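PDB 3VW5: cellobiose 2-epimerase from Ruminococcus albus, which catalyses the reversible epimerization of cellobiose to 4-O-beta-D-glucosyl-D-mannose, acting on the unmodified sugar. Local coordinates for residues 281-286 and 330-335; 274-279 and 323-328; 299-304 and 353-358; 312-317 and 383-388. The protein carries 2 engineered substitutions. One frame throughout, in Å; residues are numbered along the deposited sequence.

Interaction 1 (281-286 and 330-335); sequences IALEDG and KSVWEN
Ser331 turns OG away from its own backbone N (chi1 -172°), which brings the hydroxyl up to the carbonyl of Gly286. Asn335, one helical turn on, swings CG back beside its backbone N (chi1 -70°), and its amide comes to the same carbonyl from the other end of that turn. Asp285 and Gly286 both have left-handed backbone torsions, as in the type I' turn of a tight beta hairpin, here the one joining strand 283-284 to strand 287-293. The hydrogen bond runs from Ser331 OG to Gly286 O at 3.1 Å. The hydroxyl approaches the carbonyl side-on, with a C=O...donor angle of 100°, and lies close to its plane. Asn335 ND2 is also near Gly286 O, at 3.2 Å, but is poorly aimed at it and instead donates to Ser331 O, 2.7 Å from ND2. Ser331 O thus takes this amide on one face of its plane and the helical N-H of Asn335 on the other, which fixes the turn of the amide. Beside the polar patch, Leu283 CD1 meets Val332 CG2 at 3.9 Å, and Val332 rests in turn on Gln306 and Val310 of helix 303-318. The contact is small and lies near the surface: chiefly one hydroxyl bond and one methyl pair join the hairpin to helix 323-340, and the side-on approach of the Ser331 hydroxyl suggests a modest bond.

Interaction 2 (274-279 and 323-328); sequences ISHNIQ and EKFLES
Lys324 O accepts the helical N-H of Ser328 at 3.0 Å, has Ser328 OG close by, and is approached from across the contact by the carboxamide of Gln279, which reaches over from helix 261-281. The two helices belong to the (alpha/alpha)6 barrel, and both pack against helix 303-318. Their local axes come within 11.5 Å and run in broadly the same sense, 51° apart, so long side chains must bridge the gap. Gln279 does so fully extended, CG pointing away from its backbone N and CD continuing outward. Its flat carboxamide is then held between two neighbours: Lys324 CG lies 3.5 Å from Gln279 CD, and Phe325 CD1 is 3.6 Å from the same carbon. Amide and phenyl planes are nearly parallel, 13° apart. Beyond CG the lysine chain bends at its third torsion and keeps company with the end of the glutamine. His276 reaches the far part of the phenyl ring. Phe325 CZ stands 3.3 Å above the imidazole plane, over its centre, and the two rings meet obliquely, their planes 49° apart. Ala316 of helix 303-318 also touches Phe325, placing the ring where three helices converge. At the root of the contact, Ser275 CB approaches Phe325 CZ to 4.0 Å, while Ser275 O sits at the phenyl edge, 3.9 Å from Phe325 CE1.

Interaction 3 (299-304 and 353-358); sequences KTRVWW and VTFDHT
Arg301 and Val353 form an antiparallel hydrogen-bonded pair that joins strand 296-302 to the short strand 352-353, with Arg301 N 2.7 Å from Val353 O and Val353 N 2.8 Å from Arg301 O. Along the arginine side chain, CB lies over Val353 O, and a bend at the second torsion (chi2 82°) carries CD past both Val353 O and Thr354 O, 3.9 Å from the latter. CZ then meets Phe355 CD1 at 3.5 Å, the phenyl rim covering one guanidinium face with the planes 56° apart. At the tip, NH1 bonds to Asn289 OD1 and more weakly to Lys299 O, while NH2 makes a weak bond to Glu284 O. An alanine here would take away the guanidinium and is likely to leave Asn289 without this donor and Phe355 poorly supported. Phe355, in the type I turn from Thr354 to His357, also receives Lys299 over a ring face, with Lys299 CD 4.0 Å from Phe355 CD1.

Interaction 4 (312-317 and 383-388); sequences GFINAY and ITRGVD
The amide of Asn315 and the guanidinium of Arg385 stand almost perpendicular, their planes 84° apart. NH1 of Arg385 points within its own plane to a lone pair of Asn315 OD1, giving a bond of 2.9 Å between NH1 and OD1 that is nearly straight (164°). A water closes the group, donating to Asn315 OD1 and accepting from Arg385 NH2, 3.0 Å away. Arg385 gets this far because its chain is extended from CG to NE, spanning from the end of helix 373-385 to helix 303-318. Next to this bond, Ile314 CG2 touches Arg385 CD at 3.9 Å and Val387 CG1 at 3.6 Å; the isoleucine and valine lie alongside one another, running in opposing senses. Tyr317 CD2 flanks the other valine methyl, CG2, at 4.2 Å. Further partners hold both polar ends: Asp252 takes Asn315 ND2, Glu381 pairs with Arg385 NE, and Gln318 accepts from NH1. With a leucine in place of Arg385, Asn315 OD1 and Glu381 would probably lose their cationic mate, and the bridging water would lose the N-H it accepts from Arg385. The chemistry is that of a cation held at several corners, whose charge Glu381 probably helps to balance beside nearby Arg253.

How the interactions relate
Along the chain all first segments come before all second ones, in the order 274-279, 281-286, 299-304, 312-317, then 323-328, 330-335, 353-358, 383-388, so every pair of interactions crosses. Interactions 1 and 2 share helix 323-340, with centres about 10 Å apart, and Leu283 touches Ser328. Interactions 1 and 3, centres about 11 Å apart, reach the same antiparallel sheet, where Glu284 and Asp285 meet Phe355. Helix 303-318 serves interactions 3 and 4, whose centres lie about 23 Å apart and which do not touch. Interaction 4 joins interaction 2 through Ala316 and Phe325. Together they tie the sheet at one end of the barrel to its last helices and C-terminal tail.

Interaction 1 (281-286 and 330-335)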
loop_
_atom_site.group_PDB
_atom_site.type_symbol
_atom_site.label_atom_id
_atom_site.label_comp_id
_atom_site.label_asym_id
_atom_site.label_seq_id
_atom_site.Cartn_x
_atom_site.Cartn_y
_atom_site.Cartn_z
ATOM N N ILE A 281 17.077 -11.723 -8.608
ATOM C CA ILE A 281 16.143 -12.811 -8.878
ATOM C C ILE A 281 14.903 -12.374 -9.639
ATOM O O ILE A 281 14.289 -13.152 -10.361
ATOM C CB ILE A 281 15.730 -13.447 -7.528
ATOM C CG1 ILE A 281 16.748 -14.513 -7.157
ATOM C CG2 ILE A 281 14.298 -13.984 -7.531
ATOM C CD1 ILE A 281 17.470 -15.027 -8.377
ATOM N N ALA A 282 14.544 -11.110 -9.477
ATOM C CA ALA A 282 13.272 -10.619 -9.963
ATOM C C ALA A 282 13.426 -9.504 -10.997
ATOM O O ALA A 282 12.478 -9.195 -11.732
ATOM C CB ALA A 282 12.432 -10.155 -8.805
ATOM N N LEU A 283 14.607 -8.894 -11.050
ATOM C CA LEU A 283 14.853 -7.862 -12.048
ATOM C C LEU A 283 15.285 -8.520 -13.359
ATOM O O LEU A 283 16.261 -9.276 -13.398
ATOM C CB LEU A 283 15.915 -6.889 -11.552
ATOM C CG LEU A 283 16.087 -5.560 -12.298
ATOM C CD1 LEU A 283 14.786 -4.763 -12.327
ATOM C CD2 LEU A 283 17.227 -4.757 -11.668
ATOM N N GLU A 284 14.547 -8.255 -14.428
ATOM C CA GLU A 284 14.794 -8.931 -15.690
ATOM C C GLU A 284 14.323 -8.060 -16.840
ATOM O O GLU A 284 13.172 -7.597 -16.859
ATOM C CB GLU A 284 14.084 -10.291 -15.718
ATOM C CG GLU A 284 14.251 -11.059 -17.017
ATOM C CD GLU A 284 13.681 -12.468 -16.939
ATOM O OE1 GLU A 284 13.444 -13.104 -18.007
ATOM O OE2 GLU A 284 13.481 -12.955 -15.801
ATOM N N ASP A 285 15.220 -7.834 -17.796
ATOM C CA ASP A 285 14.936 -6.949 -18.913
ATOM C C ASP A 285 14.544 -5.600 -18.331
ATOM O O ASP A 285 13.664 -4.907 -18.855
ATOM C CB ASP A 285 13.824 -7.531 -19.795
ATOM C CG ASP A 285 13.854 -6.993 -21.220
ATOM O OD1 ASP A 285 12.822 -7.109 -21.937
ATOM O OD2 ASP A 285 14.910 -6.451 -21.624
ATOM N N GLY A 286 15.187 -5.260 -17.214
ATOM C CA GLY A 286 15.111 -3.921 -16.646
ATOM C C GLY A 286 13.853 -3.578 -15.873
ATOM O O GLY A 286 13.650 -2.424 -15.488
ATOM N N LYS A 330 16.655 3.362 -11.652
ATOM C CA LYS A 330 16.520 4.086 -12.922
ATOM C C LYS A 330 15.910 3.178 -13.986
ATOM O O LYS A 330 15.040 3.580 -14.762
ATOM C CB LYS A 330 17.876 4.604 -13.420
ATOM C CG LYS A 330 17.773 5.877 -14.258
ATOM C CD LYS A 330 18.957 6.061 -15.206
ATOM C CE LYS A 330 18.950 7.441 -15.887
ATOM N NZ LYS A 330 18.009 7.561 -17.066
ATOM N N SER A 331 16.391 1.946 -14.010
ATOM C CA SER A 331 15.958 0.979 -14.984
ATOM C C SER A 331 14.448 0.767 -14.855
ATOM O O SER A 331 13.710 0.847 -15.844
ATOM C CB SER A 331 16.736 -0.318 -14.763
ATOM O OG SER A 331 16.498 -1.245 -15.801
ATOM N N VAL A 332 13.982 0.521 -13.634
ATOM C CA VAL A 332 12.563 0.285 -13.421
ATOM C C VAL A 332 11.763 1.521 -13.805
ATOM O O VAL A 332 10.733 1.436 -14.475
ATOM C CB VAL A 332 12.263 -0.104 -11.966
ATOM C CG1 VAL A 332 10.764 -0.156 -11.727
ATOM C CG2 VAL A 332 12.900 -1.431 -11.657
ATOM N N TRP A 333 12.245 2.677 -13.383
ATOM C CA TRP A 333 11.589 3.925 -13.765
ATOM C C TRP A 333 11.572 4.135 -15.290
ATOM O O TRP A 333 10.527 4.459 -15.872
ATOM C CB TRP A 333 12.240 5.108 -13.057
ATOM C CG TRP A 333 11.836 6.420 -13.604
ATOM C CD1 TRP A 333 12.653 7.366 -14.143
ATOM C CD2 TRP A 333 10.507 6.949 -13.667
ATOM N NE1 TRP A 333 11.916 8.453 -14.536
ATOM C CE2 TRP A 333 10.595 8.224 -14.256
ATOM C CE3 TRP A 333 9.253 6.470 -13.276
ATOM C CZ2 TRP A 333 9.479 9.028 -14.471
ATOM C CZ3 TRP A 333 8.142 7.269 -13.485
ATOM C CH2 TRP A 333 8.264 8.536 -14.081
ATOM N N GLU A 334 12.720 3.942 -15.938
ATOM C CA GLU A 334 12.790 4.082 -17.392
ATOM C C GLU A 334 11.706 3.227 -18.049
ATOM O O GLU A 334 11.036 3.662 -18.994
ATOM C CB GLU A 334 14.180 3.734 -17.932
ATOM C CG GLU A 334 15.269 4.757 -17.572
ATOM C CD GLU A 334 15.035 6.147 -18.184
ATOM O OE1 GLU A 334 15.454 7.166 -17.556
ATOM O OE2 GLU A 334 14.439 6.221 -19.297
ATOM N N ASN A 335 11.507 2.023 -17.521
ATOM C CA ASN A 335 10.516 1.117 -18.090
ATOM C C ASN A 335 9.074 1.424 -17.690
ATOM O O ASN A 335 8.146 1.111 -18.433
ATOM C CB ASN A 335 10.893 -0.334 -17.821
ATOM C CG ASN A 335 12.105 -0.762 -18.616
ATOM O OD1 ASN A 335 11.985 -1.214 -19.751
ATOM N ND2 ASN A 335 13.288 -0.593 -18.039
#

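Interaction 2 (274-279 and 323-328)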
loop_
_atom_site.group_PDB
_atom_site.type_symbol
_atom_site.label_atom_id
_atom_site.label_comp_id
_atom_site.label_asym_id
_atom_site.label_seq_id
_atom_site.Cartn_x
_atom_site.Cartn_y
_atom_site.Cartn_z
ATOM N N ILE A 274 17.213 -8.966 1.644
ATOM C CA ILE A 274 16.024 -9.144 0.824
ATOM C C ILE A 274 16.158 -8.304 -0.445
ATOM O O ILE A 274 15.832 -8.761 -1.531
ATOM C CB ILE A 274 14.747 -8.764 1.605
ATOM C CG1 ILE A 274 14.645 -9.618 2.879
ATOM C CG2 ILE A 274 13.497 -8.886 0.713
ATOM C CD1 ILE A 274 13.555 -9.192 3.818
ATOM N N SER A 275 16.652 -7.079 -0.296
ATOM C CA SER A 275 16.905 -6.216 -1.439
ATOM C C SER A 275 17.843 -6.849 -2.454
ATOM O O SER A 275 17.572 -6.820 -3.658
ATOM C CB SER A 275 17.498 -4.896 -0.983
ATOM O OG SER A 275 16.471 -4.013 -0.600
ATOM N N HIS A 276 18.961 -7.393 -1.986
ATOM C CA HIS A 276 19.917 -7.966 -2.921
ATOM C C HIS A 276 19.284 -9.133 -3.628
ATOM O O HIS A 276 19.437 -9.280 -4.839
ATOM C CB HIS A 276 21.229 -8.395 -2.244
ATOM C CG HIS A 276 22.197 -7.268 -2.054
ATOM N ND1 HIS A 276 22.903 -6.713 -3.110
ATOM C CD2 HIS A 276 22.547 -6.566 -0.940
ATOM C CE1 HIS A 276 23.665 -5.719 -2.641
ATOM N NE2 HIS A 276 23.471 -5.616 -1.329
ATOM N N ASN A 277 18.561 -9.952 -2.870
ATOM C CA ASN A 277 17.888 -11.106 -3.448
ATOM C C ASN A 277 16.936 -10.724 -4.579
ATOM O O ASN A 277 17.001 -11.299 -5.660
ATOM C CB ASN A 277 17.142 -11.907 -2.393
ATOM C CG ASN A 277 16.834 -13.313 -2.865
ATOM O OD1 ASN A 277 17.728 -14.027 -3.323
ATOM N ND2 ASN A 277 15.567 -13.712 -2.782
ATOM N N ILE A 278 16.064 -9.746 -4.328
ATOM C CA ILE A 278 15.083 -9.303 -5.315
ATOM C C ILE A 278 15.740 -8.754 -6.583
ATOM O O ILE A 278 15.304 -9.046 -7.703
ATOM C CB ILE A 278 14.108 -8.268 -4.708
ATOM C CG1 ILE A 278 13.178 -8.983 -3.737
ATOM C CG2 ILE A 278 13.273 -7.599 -5.802
ATOM C CD1 ILE A 278 12.373 -10.080 -4.411
ATOM N N GLN A 279 16.792 -7.966 -6.396
ATOM C CA GLN A 279 17.555 -7.418 -7.510
ATOM C C GLN A 279 18.180 -8.510 -8.390
ATOM O O GLN A 279 18.229 -8.377 -9.617
ATOM C CB GLN A 279 18.630 -6.464 -6.986
ATOM C CG GLN A 279 19.449 -5.802 -8.062
ATOM C CD GLN A 279 20.500 -4.894 -7.493
ATOM O OE1 GLN A 279 20.545 -3.706 -7.812
ATOM N NE2 GLN A 279 21.357 -5.443 -6.628
ATOM N N GLU A 323 25.900 1.284 -5.788
ATOM C CA GLU A 323 25.311 2.087 -6.850
ATOM C C GLU A 323 24.448 1.278 -7.801
ATOM O O GLU A 323 23.583 1.826 -8.494
ATOM C CB GLU A 323 26.400 2.860 -7.603
ATOM C CG GLU A 323 26.645 4.252 -6.999
ATOM C CD GLU A 323 28.067 4.759 -7.186
ATOM O OE1 GLU A 323 28.835 4.146 -7.974
ATOM O OE2 GLU A 323 28.421 5.774 -6.531
ATOM N N LYS A 324 24.653 -0.031 -7.810
ATOM C CA LYS A 324 23.863 -0.878 -8.690
ATOM C C LYS A 324 22.377 -0.827 -8.309
ATOM O O LYS A 324 21.509 -0.994 -9.164
ATOM C CB LYS A 324 24.463 -2.295 -8.779
ATOM C CG LYS A 324 23.535 -3.470 -8.534
ATOM C CD LYS A 324 24.316 -4.818 -8.428
ATOM C CE LYS A 324 25.026 -5.013 -7.038
ATOM N NZ LYS A 324 25.569 -6.411 -6.761
ATOM N N PHE A 325 22.088 -0.531 -7.043
ATOM C CA PHE A 325 20.699 -0.369 -6.596
ATOM C C PHE A 325 20.068 0.847 -7.269
ATOM O O PHE A 325 18.907 0.817 -7.726
ATOM C CB PHE A 325 20.613 -0.229 -5.074
ATOM C CG PHE A 325 20.705 -1.537 -4.324
ATOM C CD1 PHE A 325 19.956 -2.635 -4.710
ATOM C CD2 PHE A 325 21.532 -1.660 -3.217
ATOM C CE1 PHE A 325 20.033 -3.832 -4.006
ATOM C CE2 PHE A 325 21.614 -2.855 -2.507
ATOM C CZ PHE A 325 20.864 -3.946 -2.904
ATOM N N LEU A 326 20.859 1.913 -7.337
ATOM C CA LEU A 326 20.482 3.147 -8.015
ATOM C C LEU A 326 20.187 2.926 -9.498
ATOM O O LEU A 326 19.164 3.377 -10.011
ATOM C CB LEU A 326 21.611 4.150 -7.878
ATOM C CG LEU A 326 21.138 5.536 -7.490
ATOM C CD1 LEU A 326 19.724 5.464 -6.930
ATOM C CD2 LEU A 326 22.101 6.120 -6.480
ATOM N N GLU A 327 21.101 2.248 -10.188
ATOM C CA GLU A 327 20.888 1.905 -11.586
ATOM C C GLU A 327 19.609 1.097 -11.769
ATOM O O GLU A 327 18.816 1.374 -12.673
ATOM C CB GLU A 327 22.091 1.153 -12.161
ATOM C CG GLU A 327 23.108 2.063 -12.866
ATOM C CD GLU A 327 24.450 2.149 -12.137
ATOM O OE1 GLU A 327 24.772 3.260 -11.635
ATOM O OE2 GLU A 327 25.185 1.120 -12.076
ATOM N N SER A 328 19.385 0.116 -10.900
ATOM C CA SER A 328 18.151 -0.666 -10.969
ATOM C C SER A 328 16.918 0.236 -10.849
ATOM O O SER A 328 15.969 0.111 -11.626
ATOM C CB SER A 328 18.127 -1.736 -9.883
ATOM O OG SER A 328 19.157 -2.678 -10.088
#

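Interaction 3 (299-304 and 353-358)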
loop_
_atom_site.group_PDB
_atom_site.type_symbol
_atom_site.label_atom_id
_atom_site.label_comp_id
_atom_site.label_asym_id
_atom_site.label_seq_id
_atom_site.Cartn_x
_atom_site.Cartn_y
_atom_site.Cartn_z
ATOM N N LYS A 299 5.921 -13.166 -15.089
ATOM C CA LYS A 299 6.784 -12.047 -15.405
ATOM C C LYS A 299 5.992 -10.792 -15.767
ATOM O O LYS A 299 6.566 -9.774 -16.163
ATOM C CB LYS A 299 7.766 -12.422 -16.515
ATOM C CG LYS A 299 8.661 -13.618 -16.187
ATOM C CD LYS A 299 9.698 -13.820 -17.286
ATOM C CE LYS A 299 10.603 -15.010 -16.987
ATOM N NZ LYS A 299 11.145 -15.601 -18.247
ATOM N N THR A 300 4.673 -10.861 -15.627
ATOM C CA THR A 300 3.831 -9.686 -15.855
ATOM C C THR A 300 4.314 -8.485 -15.041
ATOM O O THR A 300 4.621 -8.611 -13.849
ATOM C CB THR A 300 2.381 -9.965 -15.455
ATOM O OG1 THR A 300 1.874 -11.052 -16.230
ATOM C CG2 THR A 300 1.499 -8.717 -15.645
ATOM N N ARG A 301 4.384 -7.322 -15.681
ATOM C CA ARG A 301 4.726 -6.090 -14.974
ATOM C C ARG A 301 3.466 -5.467 -14.390
ATOM O O ARG A 301 2.667 -4.880 -15.117
ATOM C CB ARG A 301 5.442 -5.096 -15.890
ATOM C CG ARG A 301 6.907 -5.434 -16.176
ATOM C CD ARG A 301 7.100 -6.477 -17.304
ATOM N NE ARG A 301 8.520 -6.585 -17.637
ATOM C CZ ARG A 301 9.390 -7.349 -16.980
ATOM N NH1 ARG A 301 8.979 -8.116 -15.974
ATOM N NH2 ARG A 301 10.673 -7.352 -17.328
ATOM N N VAL A 302 3.288 -5.644 -13.078
ATOM C CA VAL A 302 2.190 -5.047 -12.325
ATOM C C VAL A 302 2.651 -3.661 -11.886
ATOM O O VAL A 302 3.782 -3.495 -11.407
ATOM C CB VAL A 302 1.817 -5.906 -11.098
ATOM C CG1 VAL A 302 0.679 -5.270 -10.309
ATOM C CG2 VAL A 302 1.412 -7.295 -11.526
ATOM N N TRP A 303 1.784 -2.664 -12.058
ATOM C CA TRP A 303 2.188 -1.265 -11.897
ATOM C C TRP A 303 2.729 -0.958 -10.483
ATOM O O TRP A 303 3.803 -0.354 -10.352
ATOM C CB TRP A 303 1.042 -0.319 -12.280
ATOM C CG TRP A 303 0.217 0.111 -11.117
ATOM C CD1 TRP A 303 0.283 1.307 -10.465
ATOM C CD2 TRP A 303 -0.779 -0.660 -10.434
ATOM N NE1 TRP A 303 -0.624 1.337 -9.436
ATOM C CE2 TRP A 303 -1.284 0.140 -9.392
ATOM C CE3 TRP A 303 -1.301 -1.944 -10.615
ATOM C CZ2 TRP A 303 -2.280 -0.302 -8.528
ATOM C CZ3 TRP A 303 -2.293 -2.380 -9.764
ATOM C CH2 TRP A 303 -2.774 -1.565 -8.731
ATOM N N TRP A 304 2.002 -1.388 -9.442
ATOM C CA TRP A 304 2.416 -1.130 -8.060
ATOM C C TRP A 304 3.716 -1.820 -7.713
ATOM O O TRP A 304 4.494 -1.320 -6.901
ATOM C CB TRP A 304 1.336 -1.485 -7.032
ATOM C CG TRP A 304 1.099 -2.955 -6.775
ATOM C CD1 TRP A 304 0.087 -3.717 -7.292
ATOM C CD2 TRP A 304 1.840 -3.828 -5.890
ATOM N NE1 TRP A 304 0.173 -5.005 -6.823
ATOM C CE2 TRP A 304 1.230 -5.101 -5.955
ATOM C CE3 TRP A 304 2.958 -3.658 -5.064
ATOM C CZ2 TRP A 304 1.697 -6.201 -5.212
ATOM C CZ3 TRP A 304 3.428 -4.757 -4.338
ATOM C CH2 TRP A 304 2.793 -6.010 -4.417
ATOM N N VAL A 353 1.164 -4.872 -17.538
ATOM C CA VAL A 353 1.747 -5.018 -18.863
ATOM C C VAL A 353 2.635 -6.254 -18.931
ATOM O O VAL A 353 3.479 -6.450 -18.054
ATOM C CB VAL A 353 2.575 -3.793 -19.272
ATOM C CG1 VAL A 353 3.106 -3.988 -20.683
ATOM C CG2 VAL A 353 1.735 -2.544 -19.195
ATOM N N THR A 354 2.443 -7.067 -19.975
ATOM C CA THR A 354 3.220 -8.301 -20.197
ATOM C C THR A 354 4.709 -8.041 -20.394
ATOM O O THR A 354 5.135 -6.919 -20.690
ATOM C CB THR A 354 2.737 -9.099 -21.447
ATOM O OG1 THR A 354 3.059 -8.379 -22.641
ATOM C CG2 THR A 354 1.243 -9.401 -21.405
ATOM N N PHE A 355 5.495 -9.101 -20.243
ATOM C CA PHE A 355 6.936 -9.056 -20.454
ATOM C C PHE A 355 7.273 -8.556 -21.862
ATOM O O PHE A 355 8.347 -7.995 -22.108
ATOM C CB PHE A 355 7.495 -10.455 -20.246
ATOM C CG PHE A 355 8.983 -10.510 -20.204
ATOM C CD1 PHE A 355 9.664 -10.224 -19.027
ATOM C CD2 PHE A 355 9.709 -10.866 -21.328
ATOM C CE1 PHE A 355 11.031 -10.288 -18.968
ATOM C CE2 PHE A 355 11.082 -10.919 -21.281
ATOM C CZ PHE A 355 11.746 -10.632 -20.096
ATOM N N ASP A 356 6.333 -8.778 -22.779
ATOM C CA ASP A 356 6.463 -8.365 -24.172
ATOM C C ASP A 356 5.768 -7.042 -24.480
ATOM O O ASP A 356 5.623 -6.675 -25.647
ATOM C CB ASP A 356 5.941 -9.455 -25.101
ATOM C CG ASP A 356 7.017 -10.479 -25.448
ATOM O OD1 ASP A 356 8.228 -10.130 -25.354
ATOM O OD2 ASP A 356 6.660 -11.632 -25.819
ATOM N N HIS A 357 5.304 -6.369 -23.433
ATOM C CA HIS A 357 4.995 -4.945 -23.484
ATOM C C HIS A 357 3.605 -4.621 -23.982
ATOM O O HIS A 357 3.357 -3.523 -24.486
ATOM C CB HIS A 357 6.037 -4.178 -24.301
ATOM C CG HIS A 357 7.437 -4.392 -23.834
ATOM N ND1 HIS A 357 8.480 -4.625 -24.698
ATOM C CD2 HIS A 357 7.964 -4.417 -22.584
ATOM C CE1 HIS A 357 9.601 -4.772 -24.006
ATOM N NE2 HIS A 357 9.313 -4.647 -22.725
ATOM N N THR A 358 2.688 -5.562 -23.846
ATOM C CA THR A 358 1.328 -5.243 -24.217
ATOM C C THR A 358 0.419 -5.287 -22.994
ATOM O O THR A 358 0.489 -6.214 -22.189
ATOM C CB THR A 358 0.839 -6.042 -25.467
ATOM O OG1 THR A 358 -0.337 -6.798 -25.166
ATOM C CG2 THR A 358 1.933 -6.931 -26.007
#

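Interaction 4 (312-317 and 383-388)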
loop_
_atom_site.group_PDB
_atom_site.type_symbol
_atom_site.label_atom_id
_atom_site.label_comp_id
_atom_site.label_asym_id
_atom_site.label_seq_id
_atom_site.Cartn_x
_atom_site.Cartn_y
_atom_site.Cartn_z
ATOM N N GLY A 312 12.164 0.865 -3.020
ATOM C CA GLY A 312 12.940 -0.120 -2.288
ATOM C C GLY A 312 14.397 -0.175 -2.701
ATOM O O GLY A 312 15.281 -0.369 -1.876
ATOM N N PHE A 313 14.645 -0.012 -3.994
ATOM C CA PHE A 313 16.003 0.015 -4.517
ATOM C C PHE A 313 16.778 1.275 -4.098
ATOM O O PHE A 313 17.982 1.208 -3.813
ATOM C CB PHE A 313 15.978 -0.104 -6.041
ATOM C CG PHE A 313 15.746 -1.499 -6.538
ATOM C CD1 PHE A 313 16.127 -2.600 -5.771
ATOM C CD2 PHE A 313 15.150 -1.716 -7.783
ATOM C CE1 PHE A 313 15.921 -3.892 -6.229
ATOM C CE2 PHE A 313 14.939 -3.001 -8.249
ATOM C CZ PHE A 313 15.328 -4.093 -7.466
ATOM N N ILE A 314 16.093 2.418 -4.092
ATOM C CA ILE A 314 16.700 3.671 -3.667
ATOM C C ILE A 314 17.042 3.581 -2.184
ATOM O O ILE A 314 18.151 3.925 -1.766
ATOM C CB ILE A 314 15.777 4.872 -3.948
ATOM C CG1 ILE A 314 15.700 5.108 -5.463
ATOM C CG2 ILE A 314 16.254 6.118 -3.199
ATOM C CD1 ILE A 314 14.803 6.248 -5.866
ATOM N N ASN A 315 16.081 3.089 -1.408
ATOM C CA ASN A 315 16.276 2.808 0.003
ATOM C C ASN A 315 17.460 1.876 0.258
ATOM O O ASN A 315 18.232 2.079 1.205
ATOM C CB ASN A 315 15.004 2.205 0.595
ATOM C CG ASN A 315 15.083 2.053 2.094
ATOM O OD1 ASN A 315 14.918 3.025 2.833
ATOM N ND2 ASN A 315 15.336 0.834 2.554
ATOM N N ALA A 316 17.603 0.854 -0.585
ATOM C CA ALA A 316 18.701 -0.096 -0.438
ATOM C C ALA A 316 20.036 0.601 -0.697
ATOM O O ALA A 316 21.028 0.335 -0.004
ATOM C CB ALA A 316 18.522 -1.297 -1.355
ATOM N N TYR A 317 20.059 1.499 -1.681
ATOM C CA TYR A 317 21.237 2.323 -1.915
ATOM C C TYR A 317 21.533 3.137 -0.651
ATOM O O TYR A 317 22.635 3.074 -0.099
ATOM C CB TYR A 317 21.035 3.249 -3.120
ATOM C CG TYR A 317 22.133 4.280 -3.261
ATOM C CD1 TYR A 317 23.399 3.914 -3.718
ATOM C CD2 TYR A 317 21.917 5.614 -2.918
ATOM C CE1 TYR A 317 24.418 4.847 -3.837
ATOM C CE2 TYR A 317 22.930 6.561 -3.033
ATOM C CZ TYR A 317 24.181 6.175 -3.495
ATOM O OH TYR A 317 25.204 7.101 -3.617
ATOM N N ILE A 383 11.124 12.175 -4.475
ATOM C CA ILE A 383 11.281 13.595 -4.249
ATOM C C ILE A 383 11.915 13.830 -2.883
ATOM O O ILE A 383 12.918 14.536 -2.755
ATOM C CB ILE A 383 9.913 14.310 -4.315
ATOM C CG1 ILE A 383 9.487 14.490 -5.772
ATOM C CG2 ILE A 383 9.974 15.644 -3.584
ATOM C CD1 ILE A 383 8.087 14.995 -5.936
ATOM N N THR A 384 11.333 13.202 -1.873
ATOM C CA THR A 384 11.686 13.456 -0.482
ATOM C C THR A 384 13.073 12.947 -0.079
ATOM O O THR A 384 13.725 13.544 0.772
ATOM C CB THR A 384 10.617 12.845 0.440
ATOM O OG1 THR A 384 9.639 13.847 0.753
ATOM C CG2 THR A 384 11.234 12.315 1.715
ATOM N N ARG A 385 13.519 11.848 -0.685
ATOM C CA ARG A 385 14.826 11.278 -0.366
ATOM C C ARG A 385 15.951 12.011 -1.090
ATOM O O ARG A 385 17.125 11.870 -0.757
ATOM C CB ARG A 385 14.859 9.794 -0.740
ATOM C CG ARG A 385 13.914 8.941 0.072
ATOM C CD ARG A 385 13.888 7.531 -0.440
ATOM N NE ARG A 385 12.831 6.768 0.211
ATOM C CZ ARG A 385 13.041 5.779 1.074
ATOM N NH1 ARG A 385 14.282 5.410 1.390
ATOM N NH2 ARG A 385 12.004 5.148 1.613
ATOM N N GLY A 386 15.570 12.775 -2.104
ATOM C CA GLY A 386 16.509 13.501 -2.932
ATOM C C GLY A 386 17.773 12.779 -3.371
ATOM O O GLY A 386 18.828 13.399 -3.446
ATOM N N VAL A 387 17.708 11.486 -3.664
ATOM C CA VAL A 387 18.825 10.896 -4.392
ATOM C C VAL A 387 18.494 10.817 -5.870
ATOM O O VAL A 387 17.452 10.304 -6.258
ATOM C CB VAL A 387 19.346 9.554 -3.805
ATOM C CG1 VAL A 387 18.412 9.020 -2.761
ATOM C CG2 VAL A 387 19.618 8.550 -4.902
ATOM N N ASP A 388 19.385 11.376 -6.685
ATOM C CA ASP A 388 19.160 11.502 -8.118
ATOM C C ASP A 388 20.078 10.600 -8.931
ATOM O O ASP A 388 21.094 10.116 -8.430
ATOM C CB ASP A 388 19.356 12.949 -8.566
ATOM C CG ASP A 388 18.299 13.393 -9.561
ATOM O OD1 ASP A 388 17.924 14.592 -9.547
ATOM O OD2 ASP A 388 17.831 12.536 -10.355
HETATM O O HOH W 1 12.503 3.655 4.174
#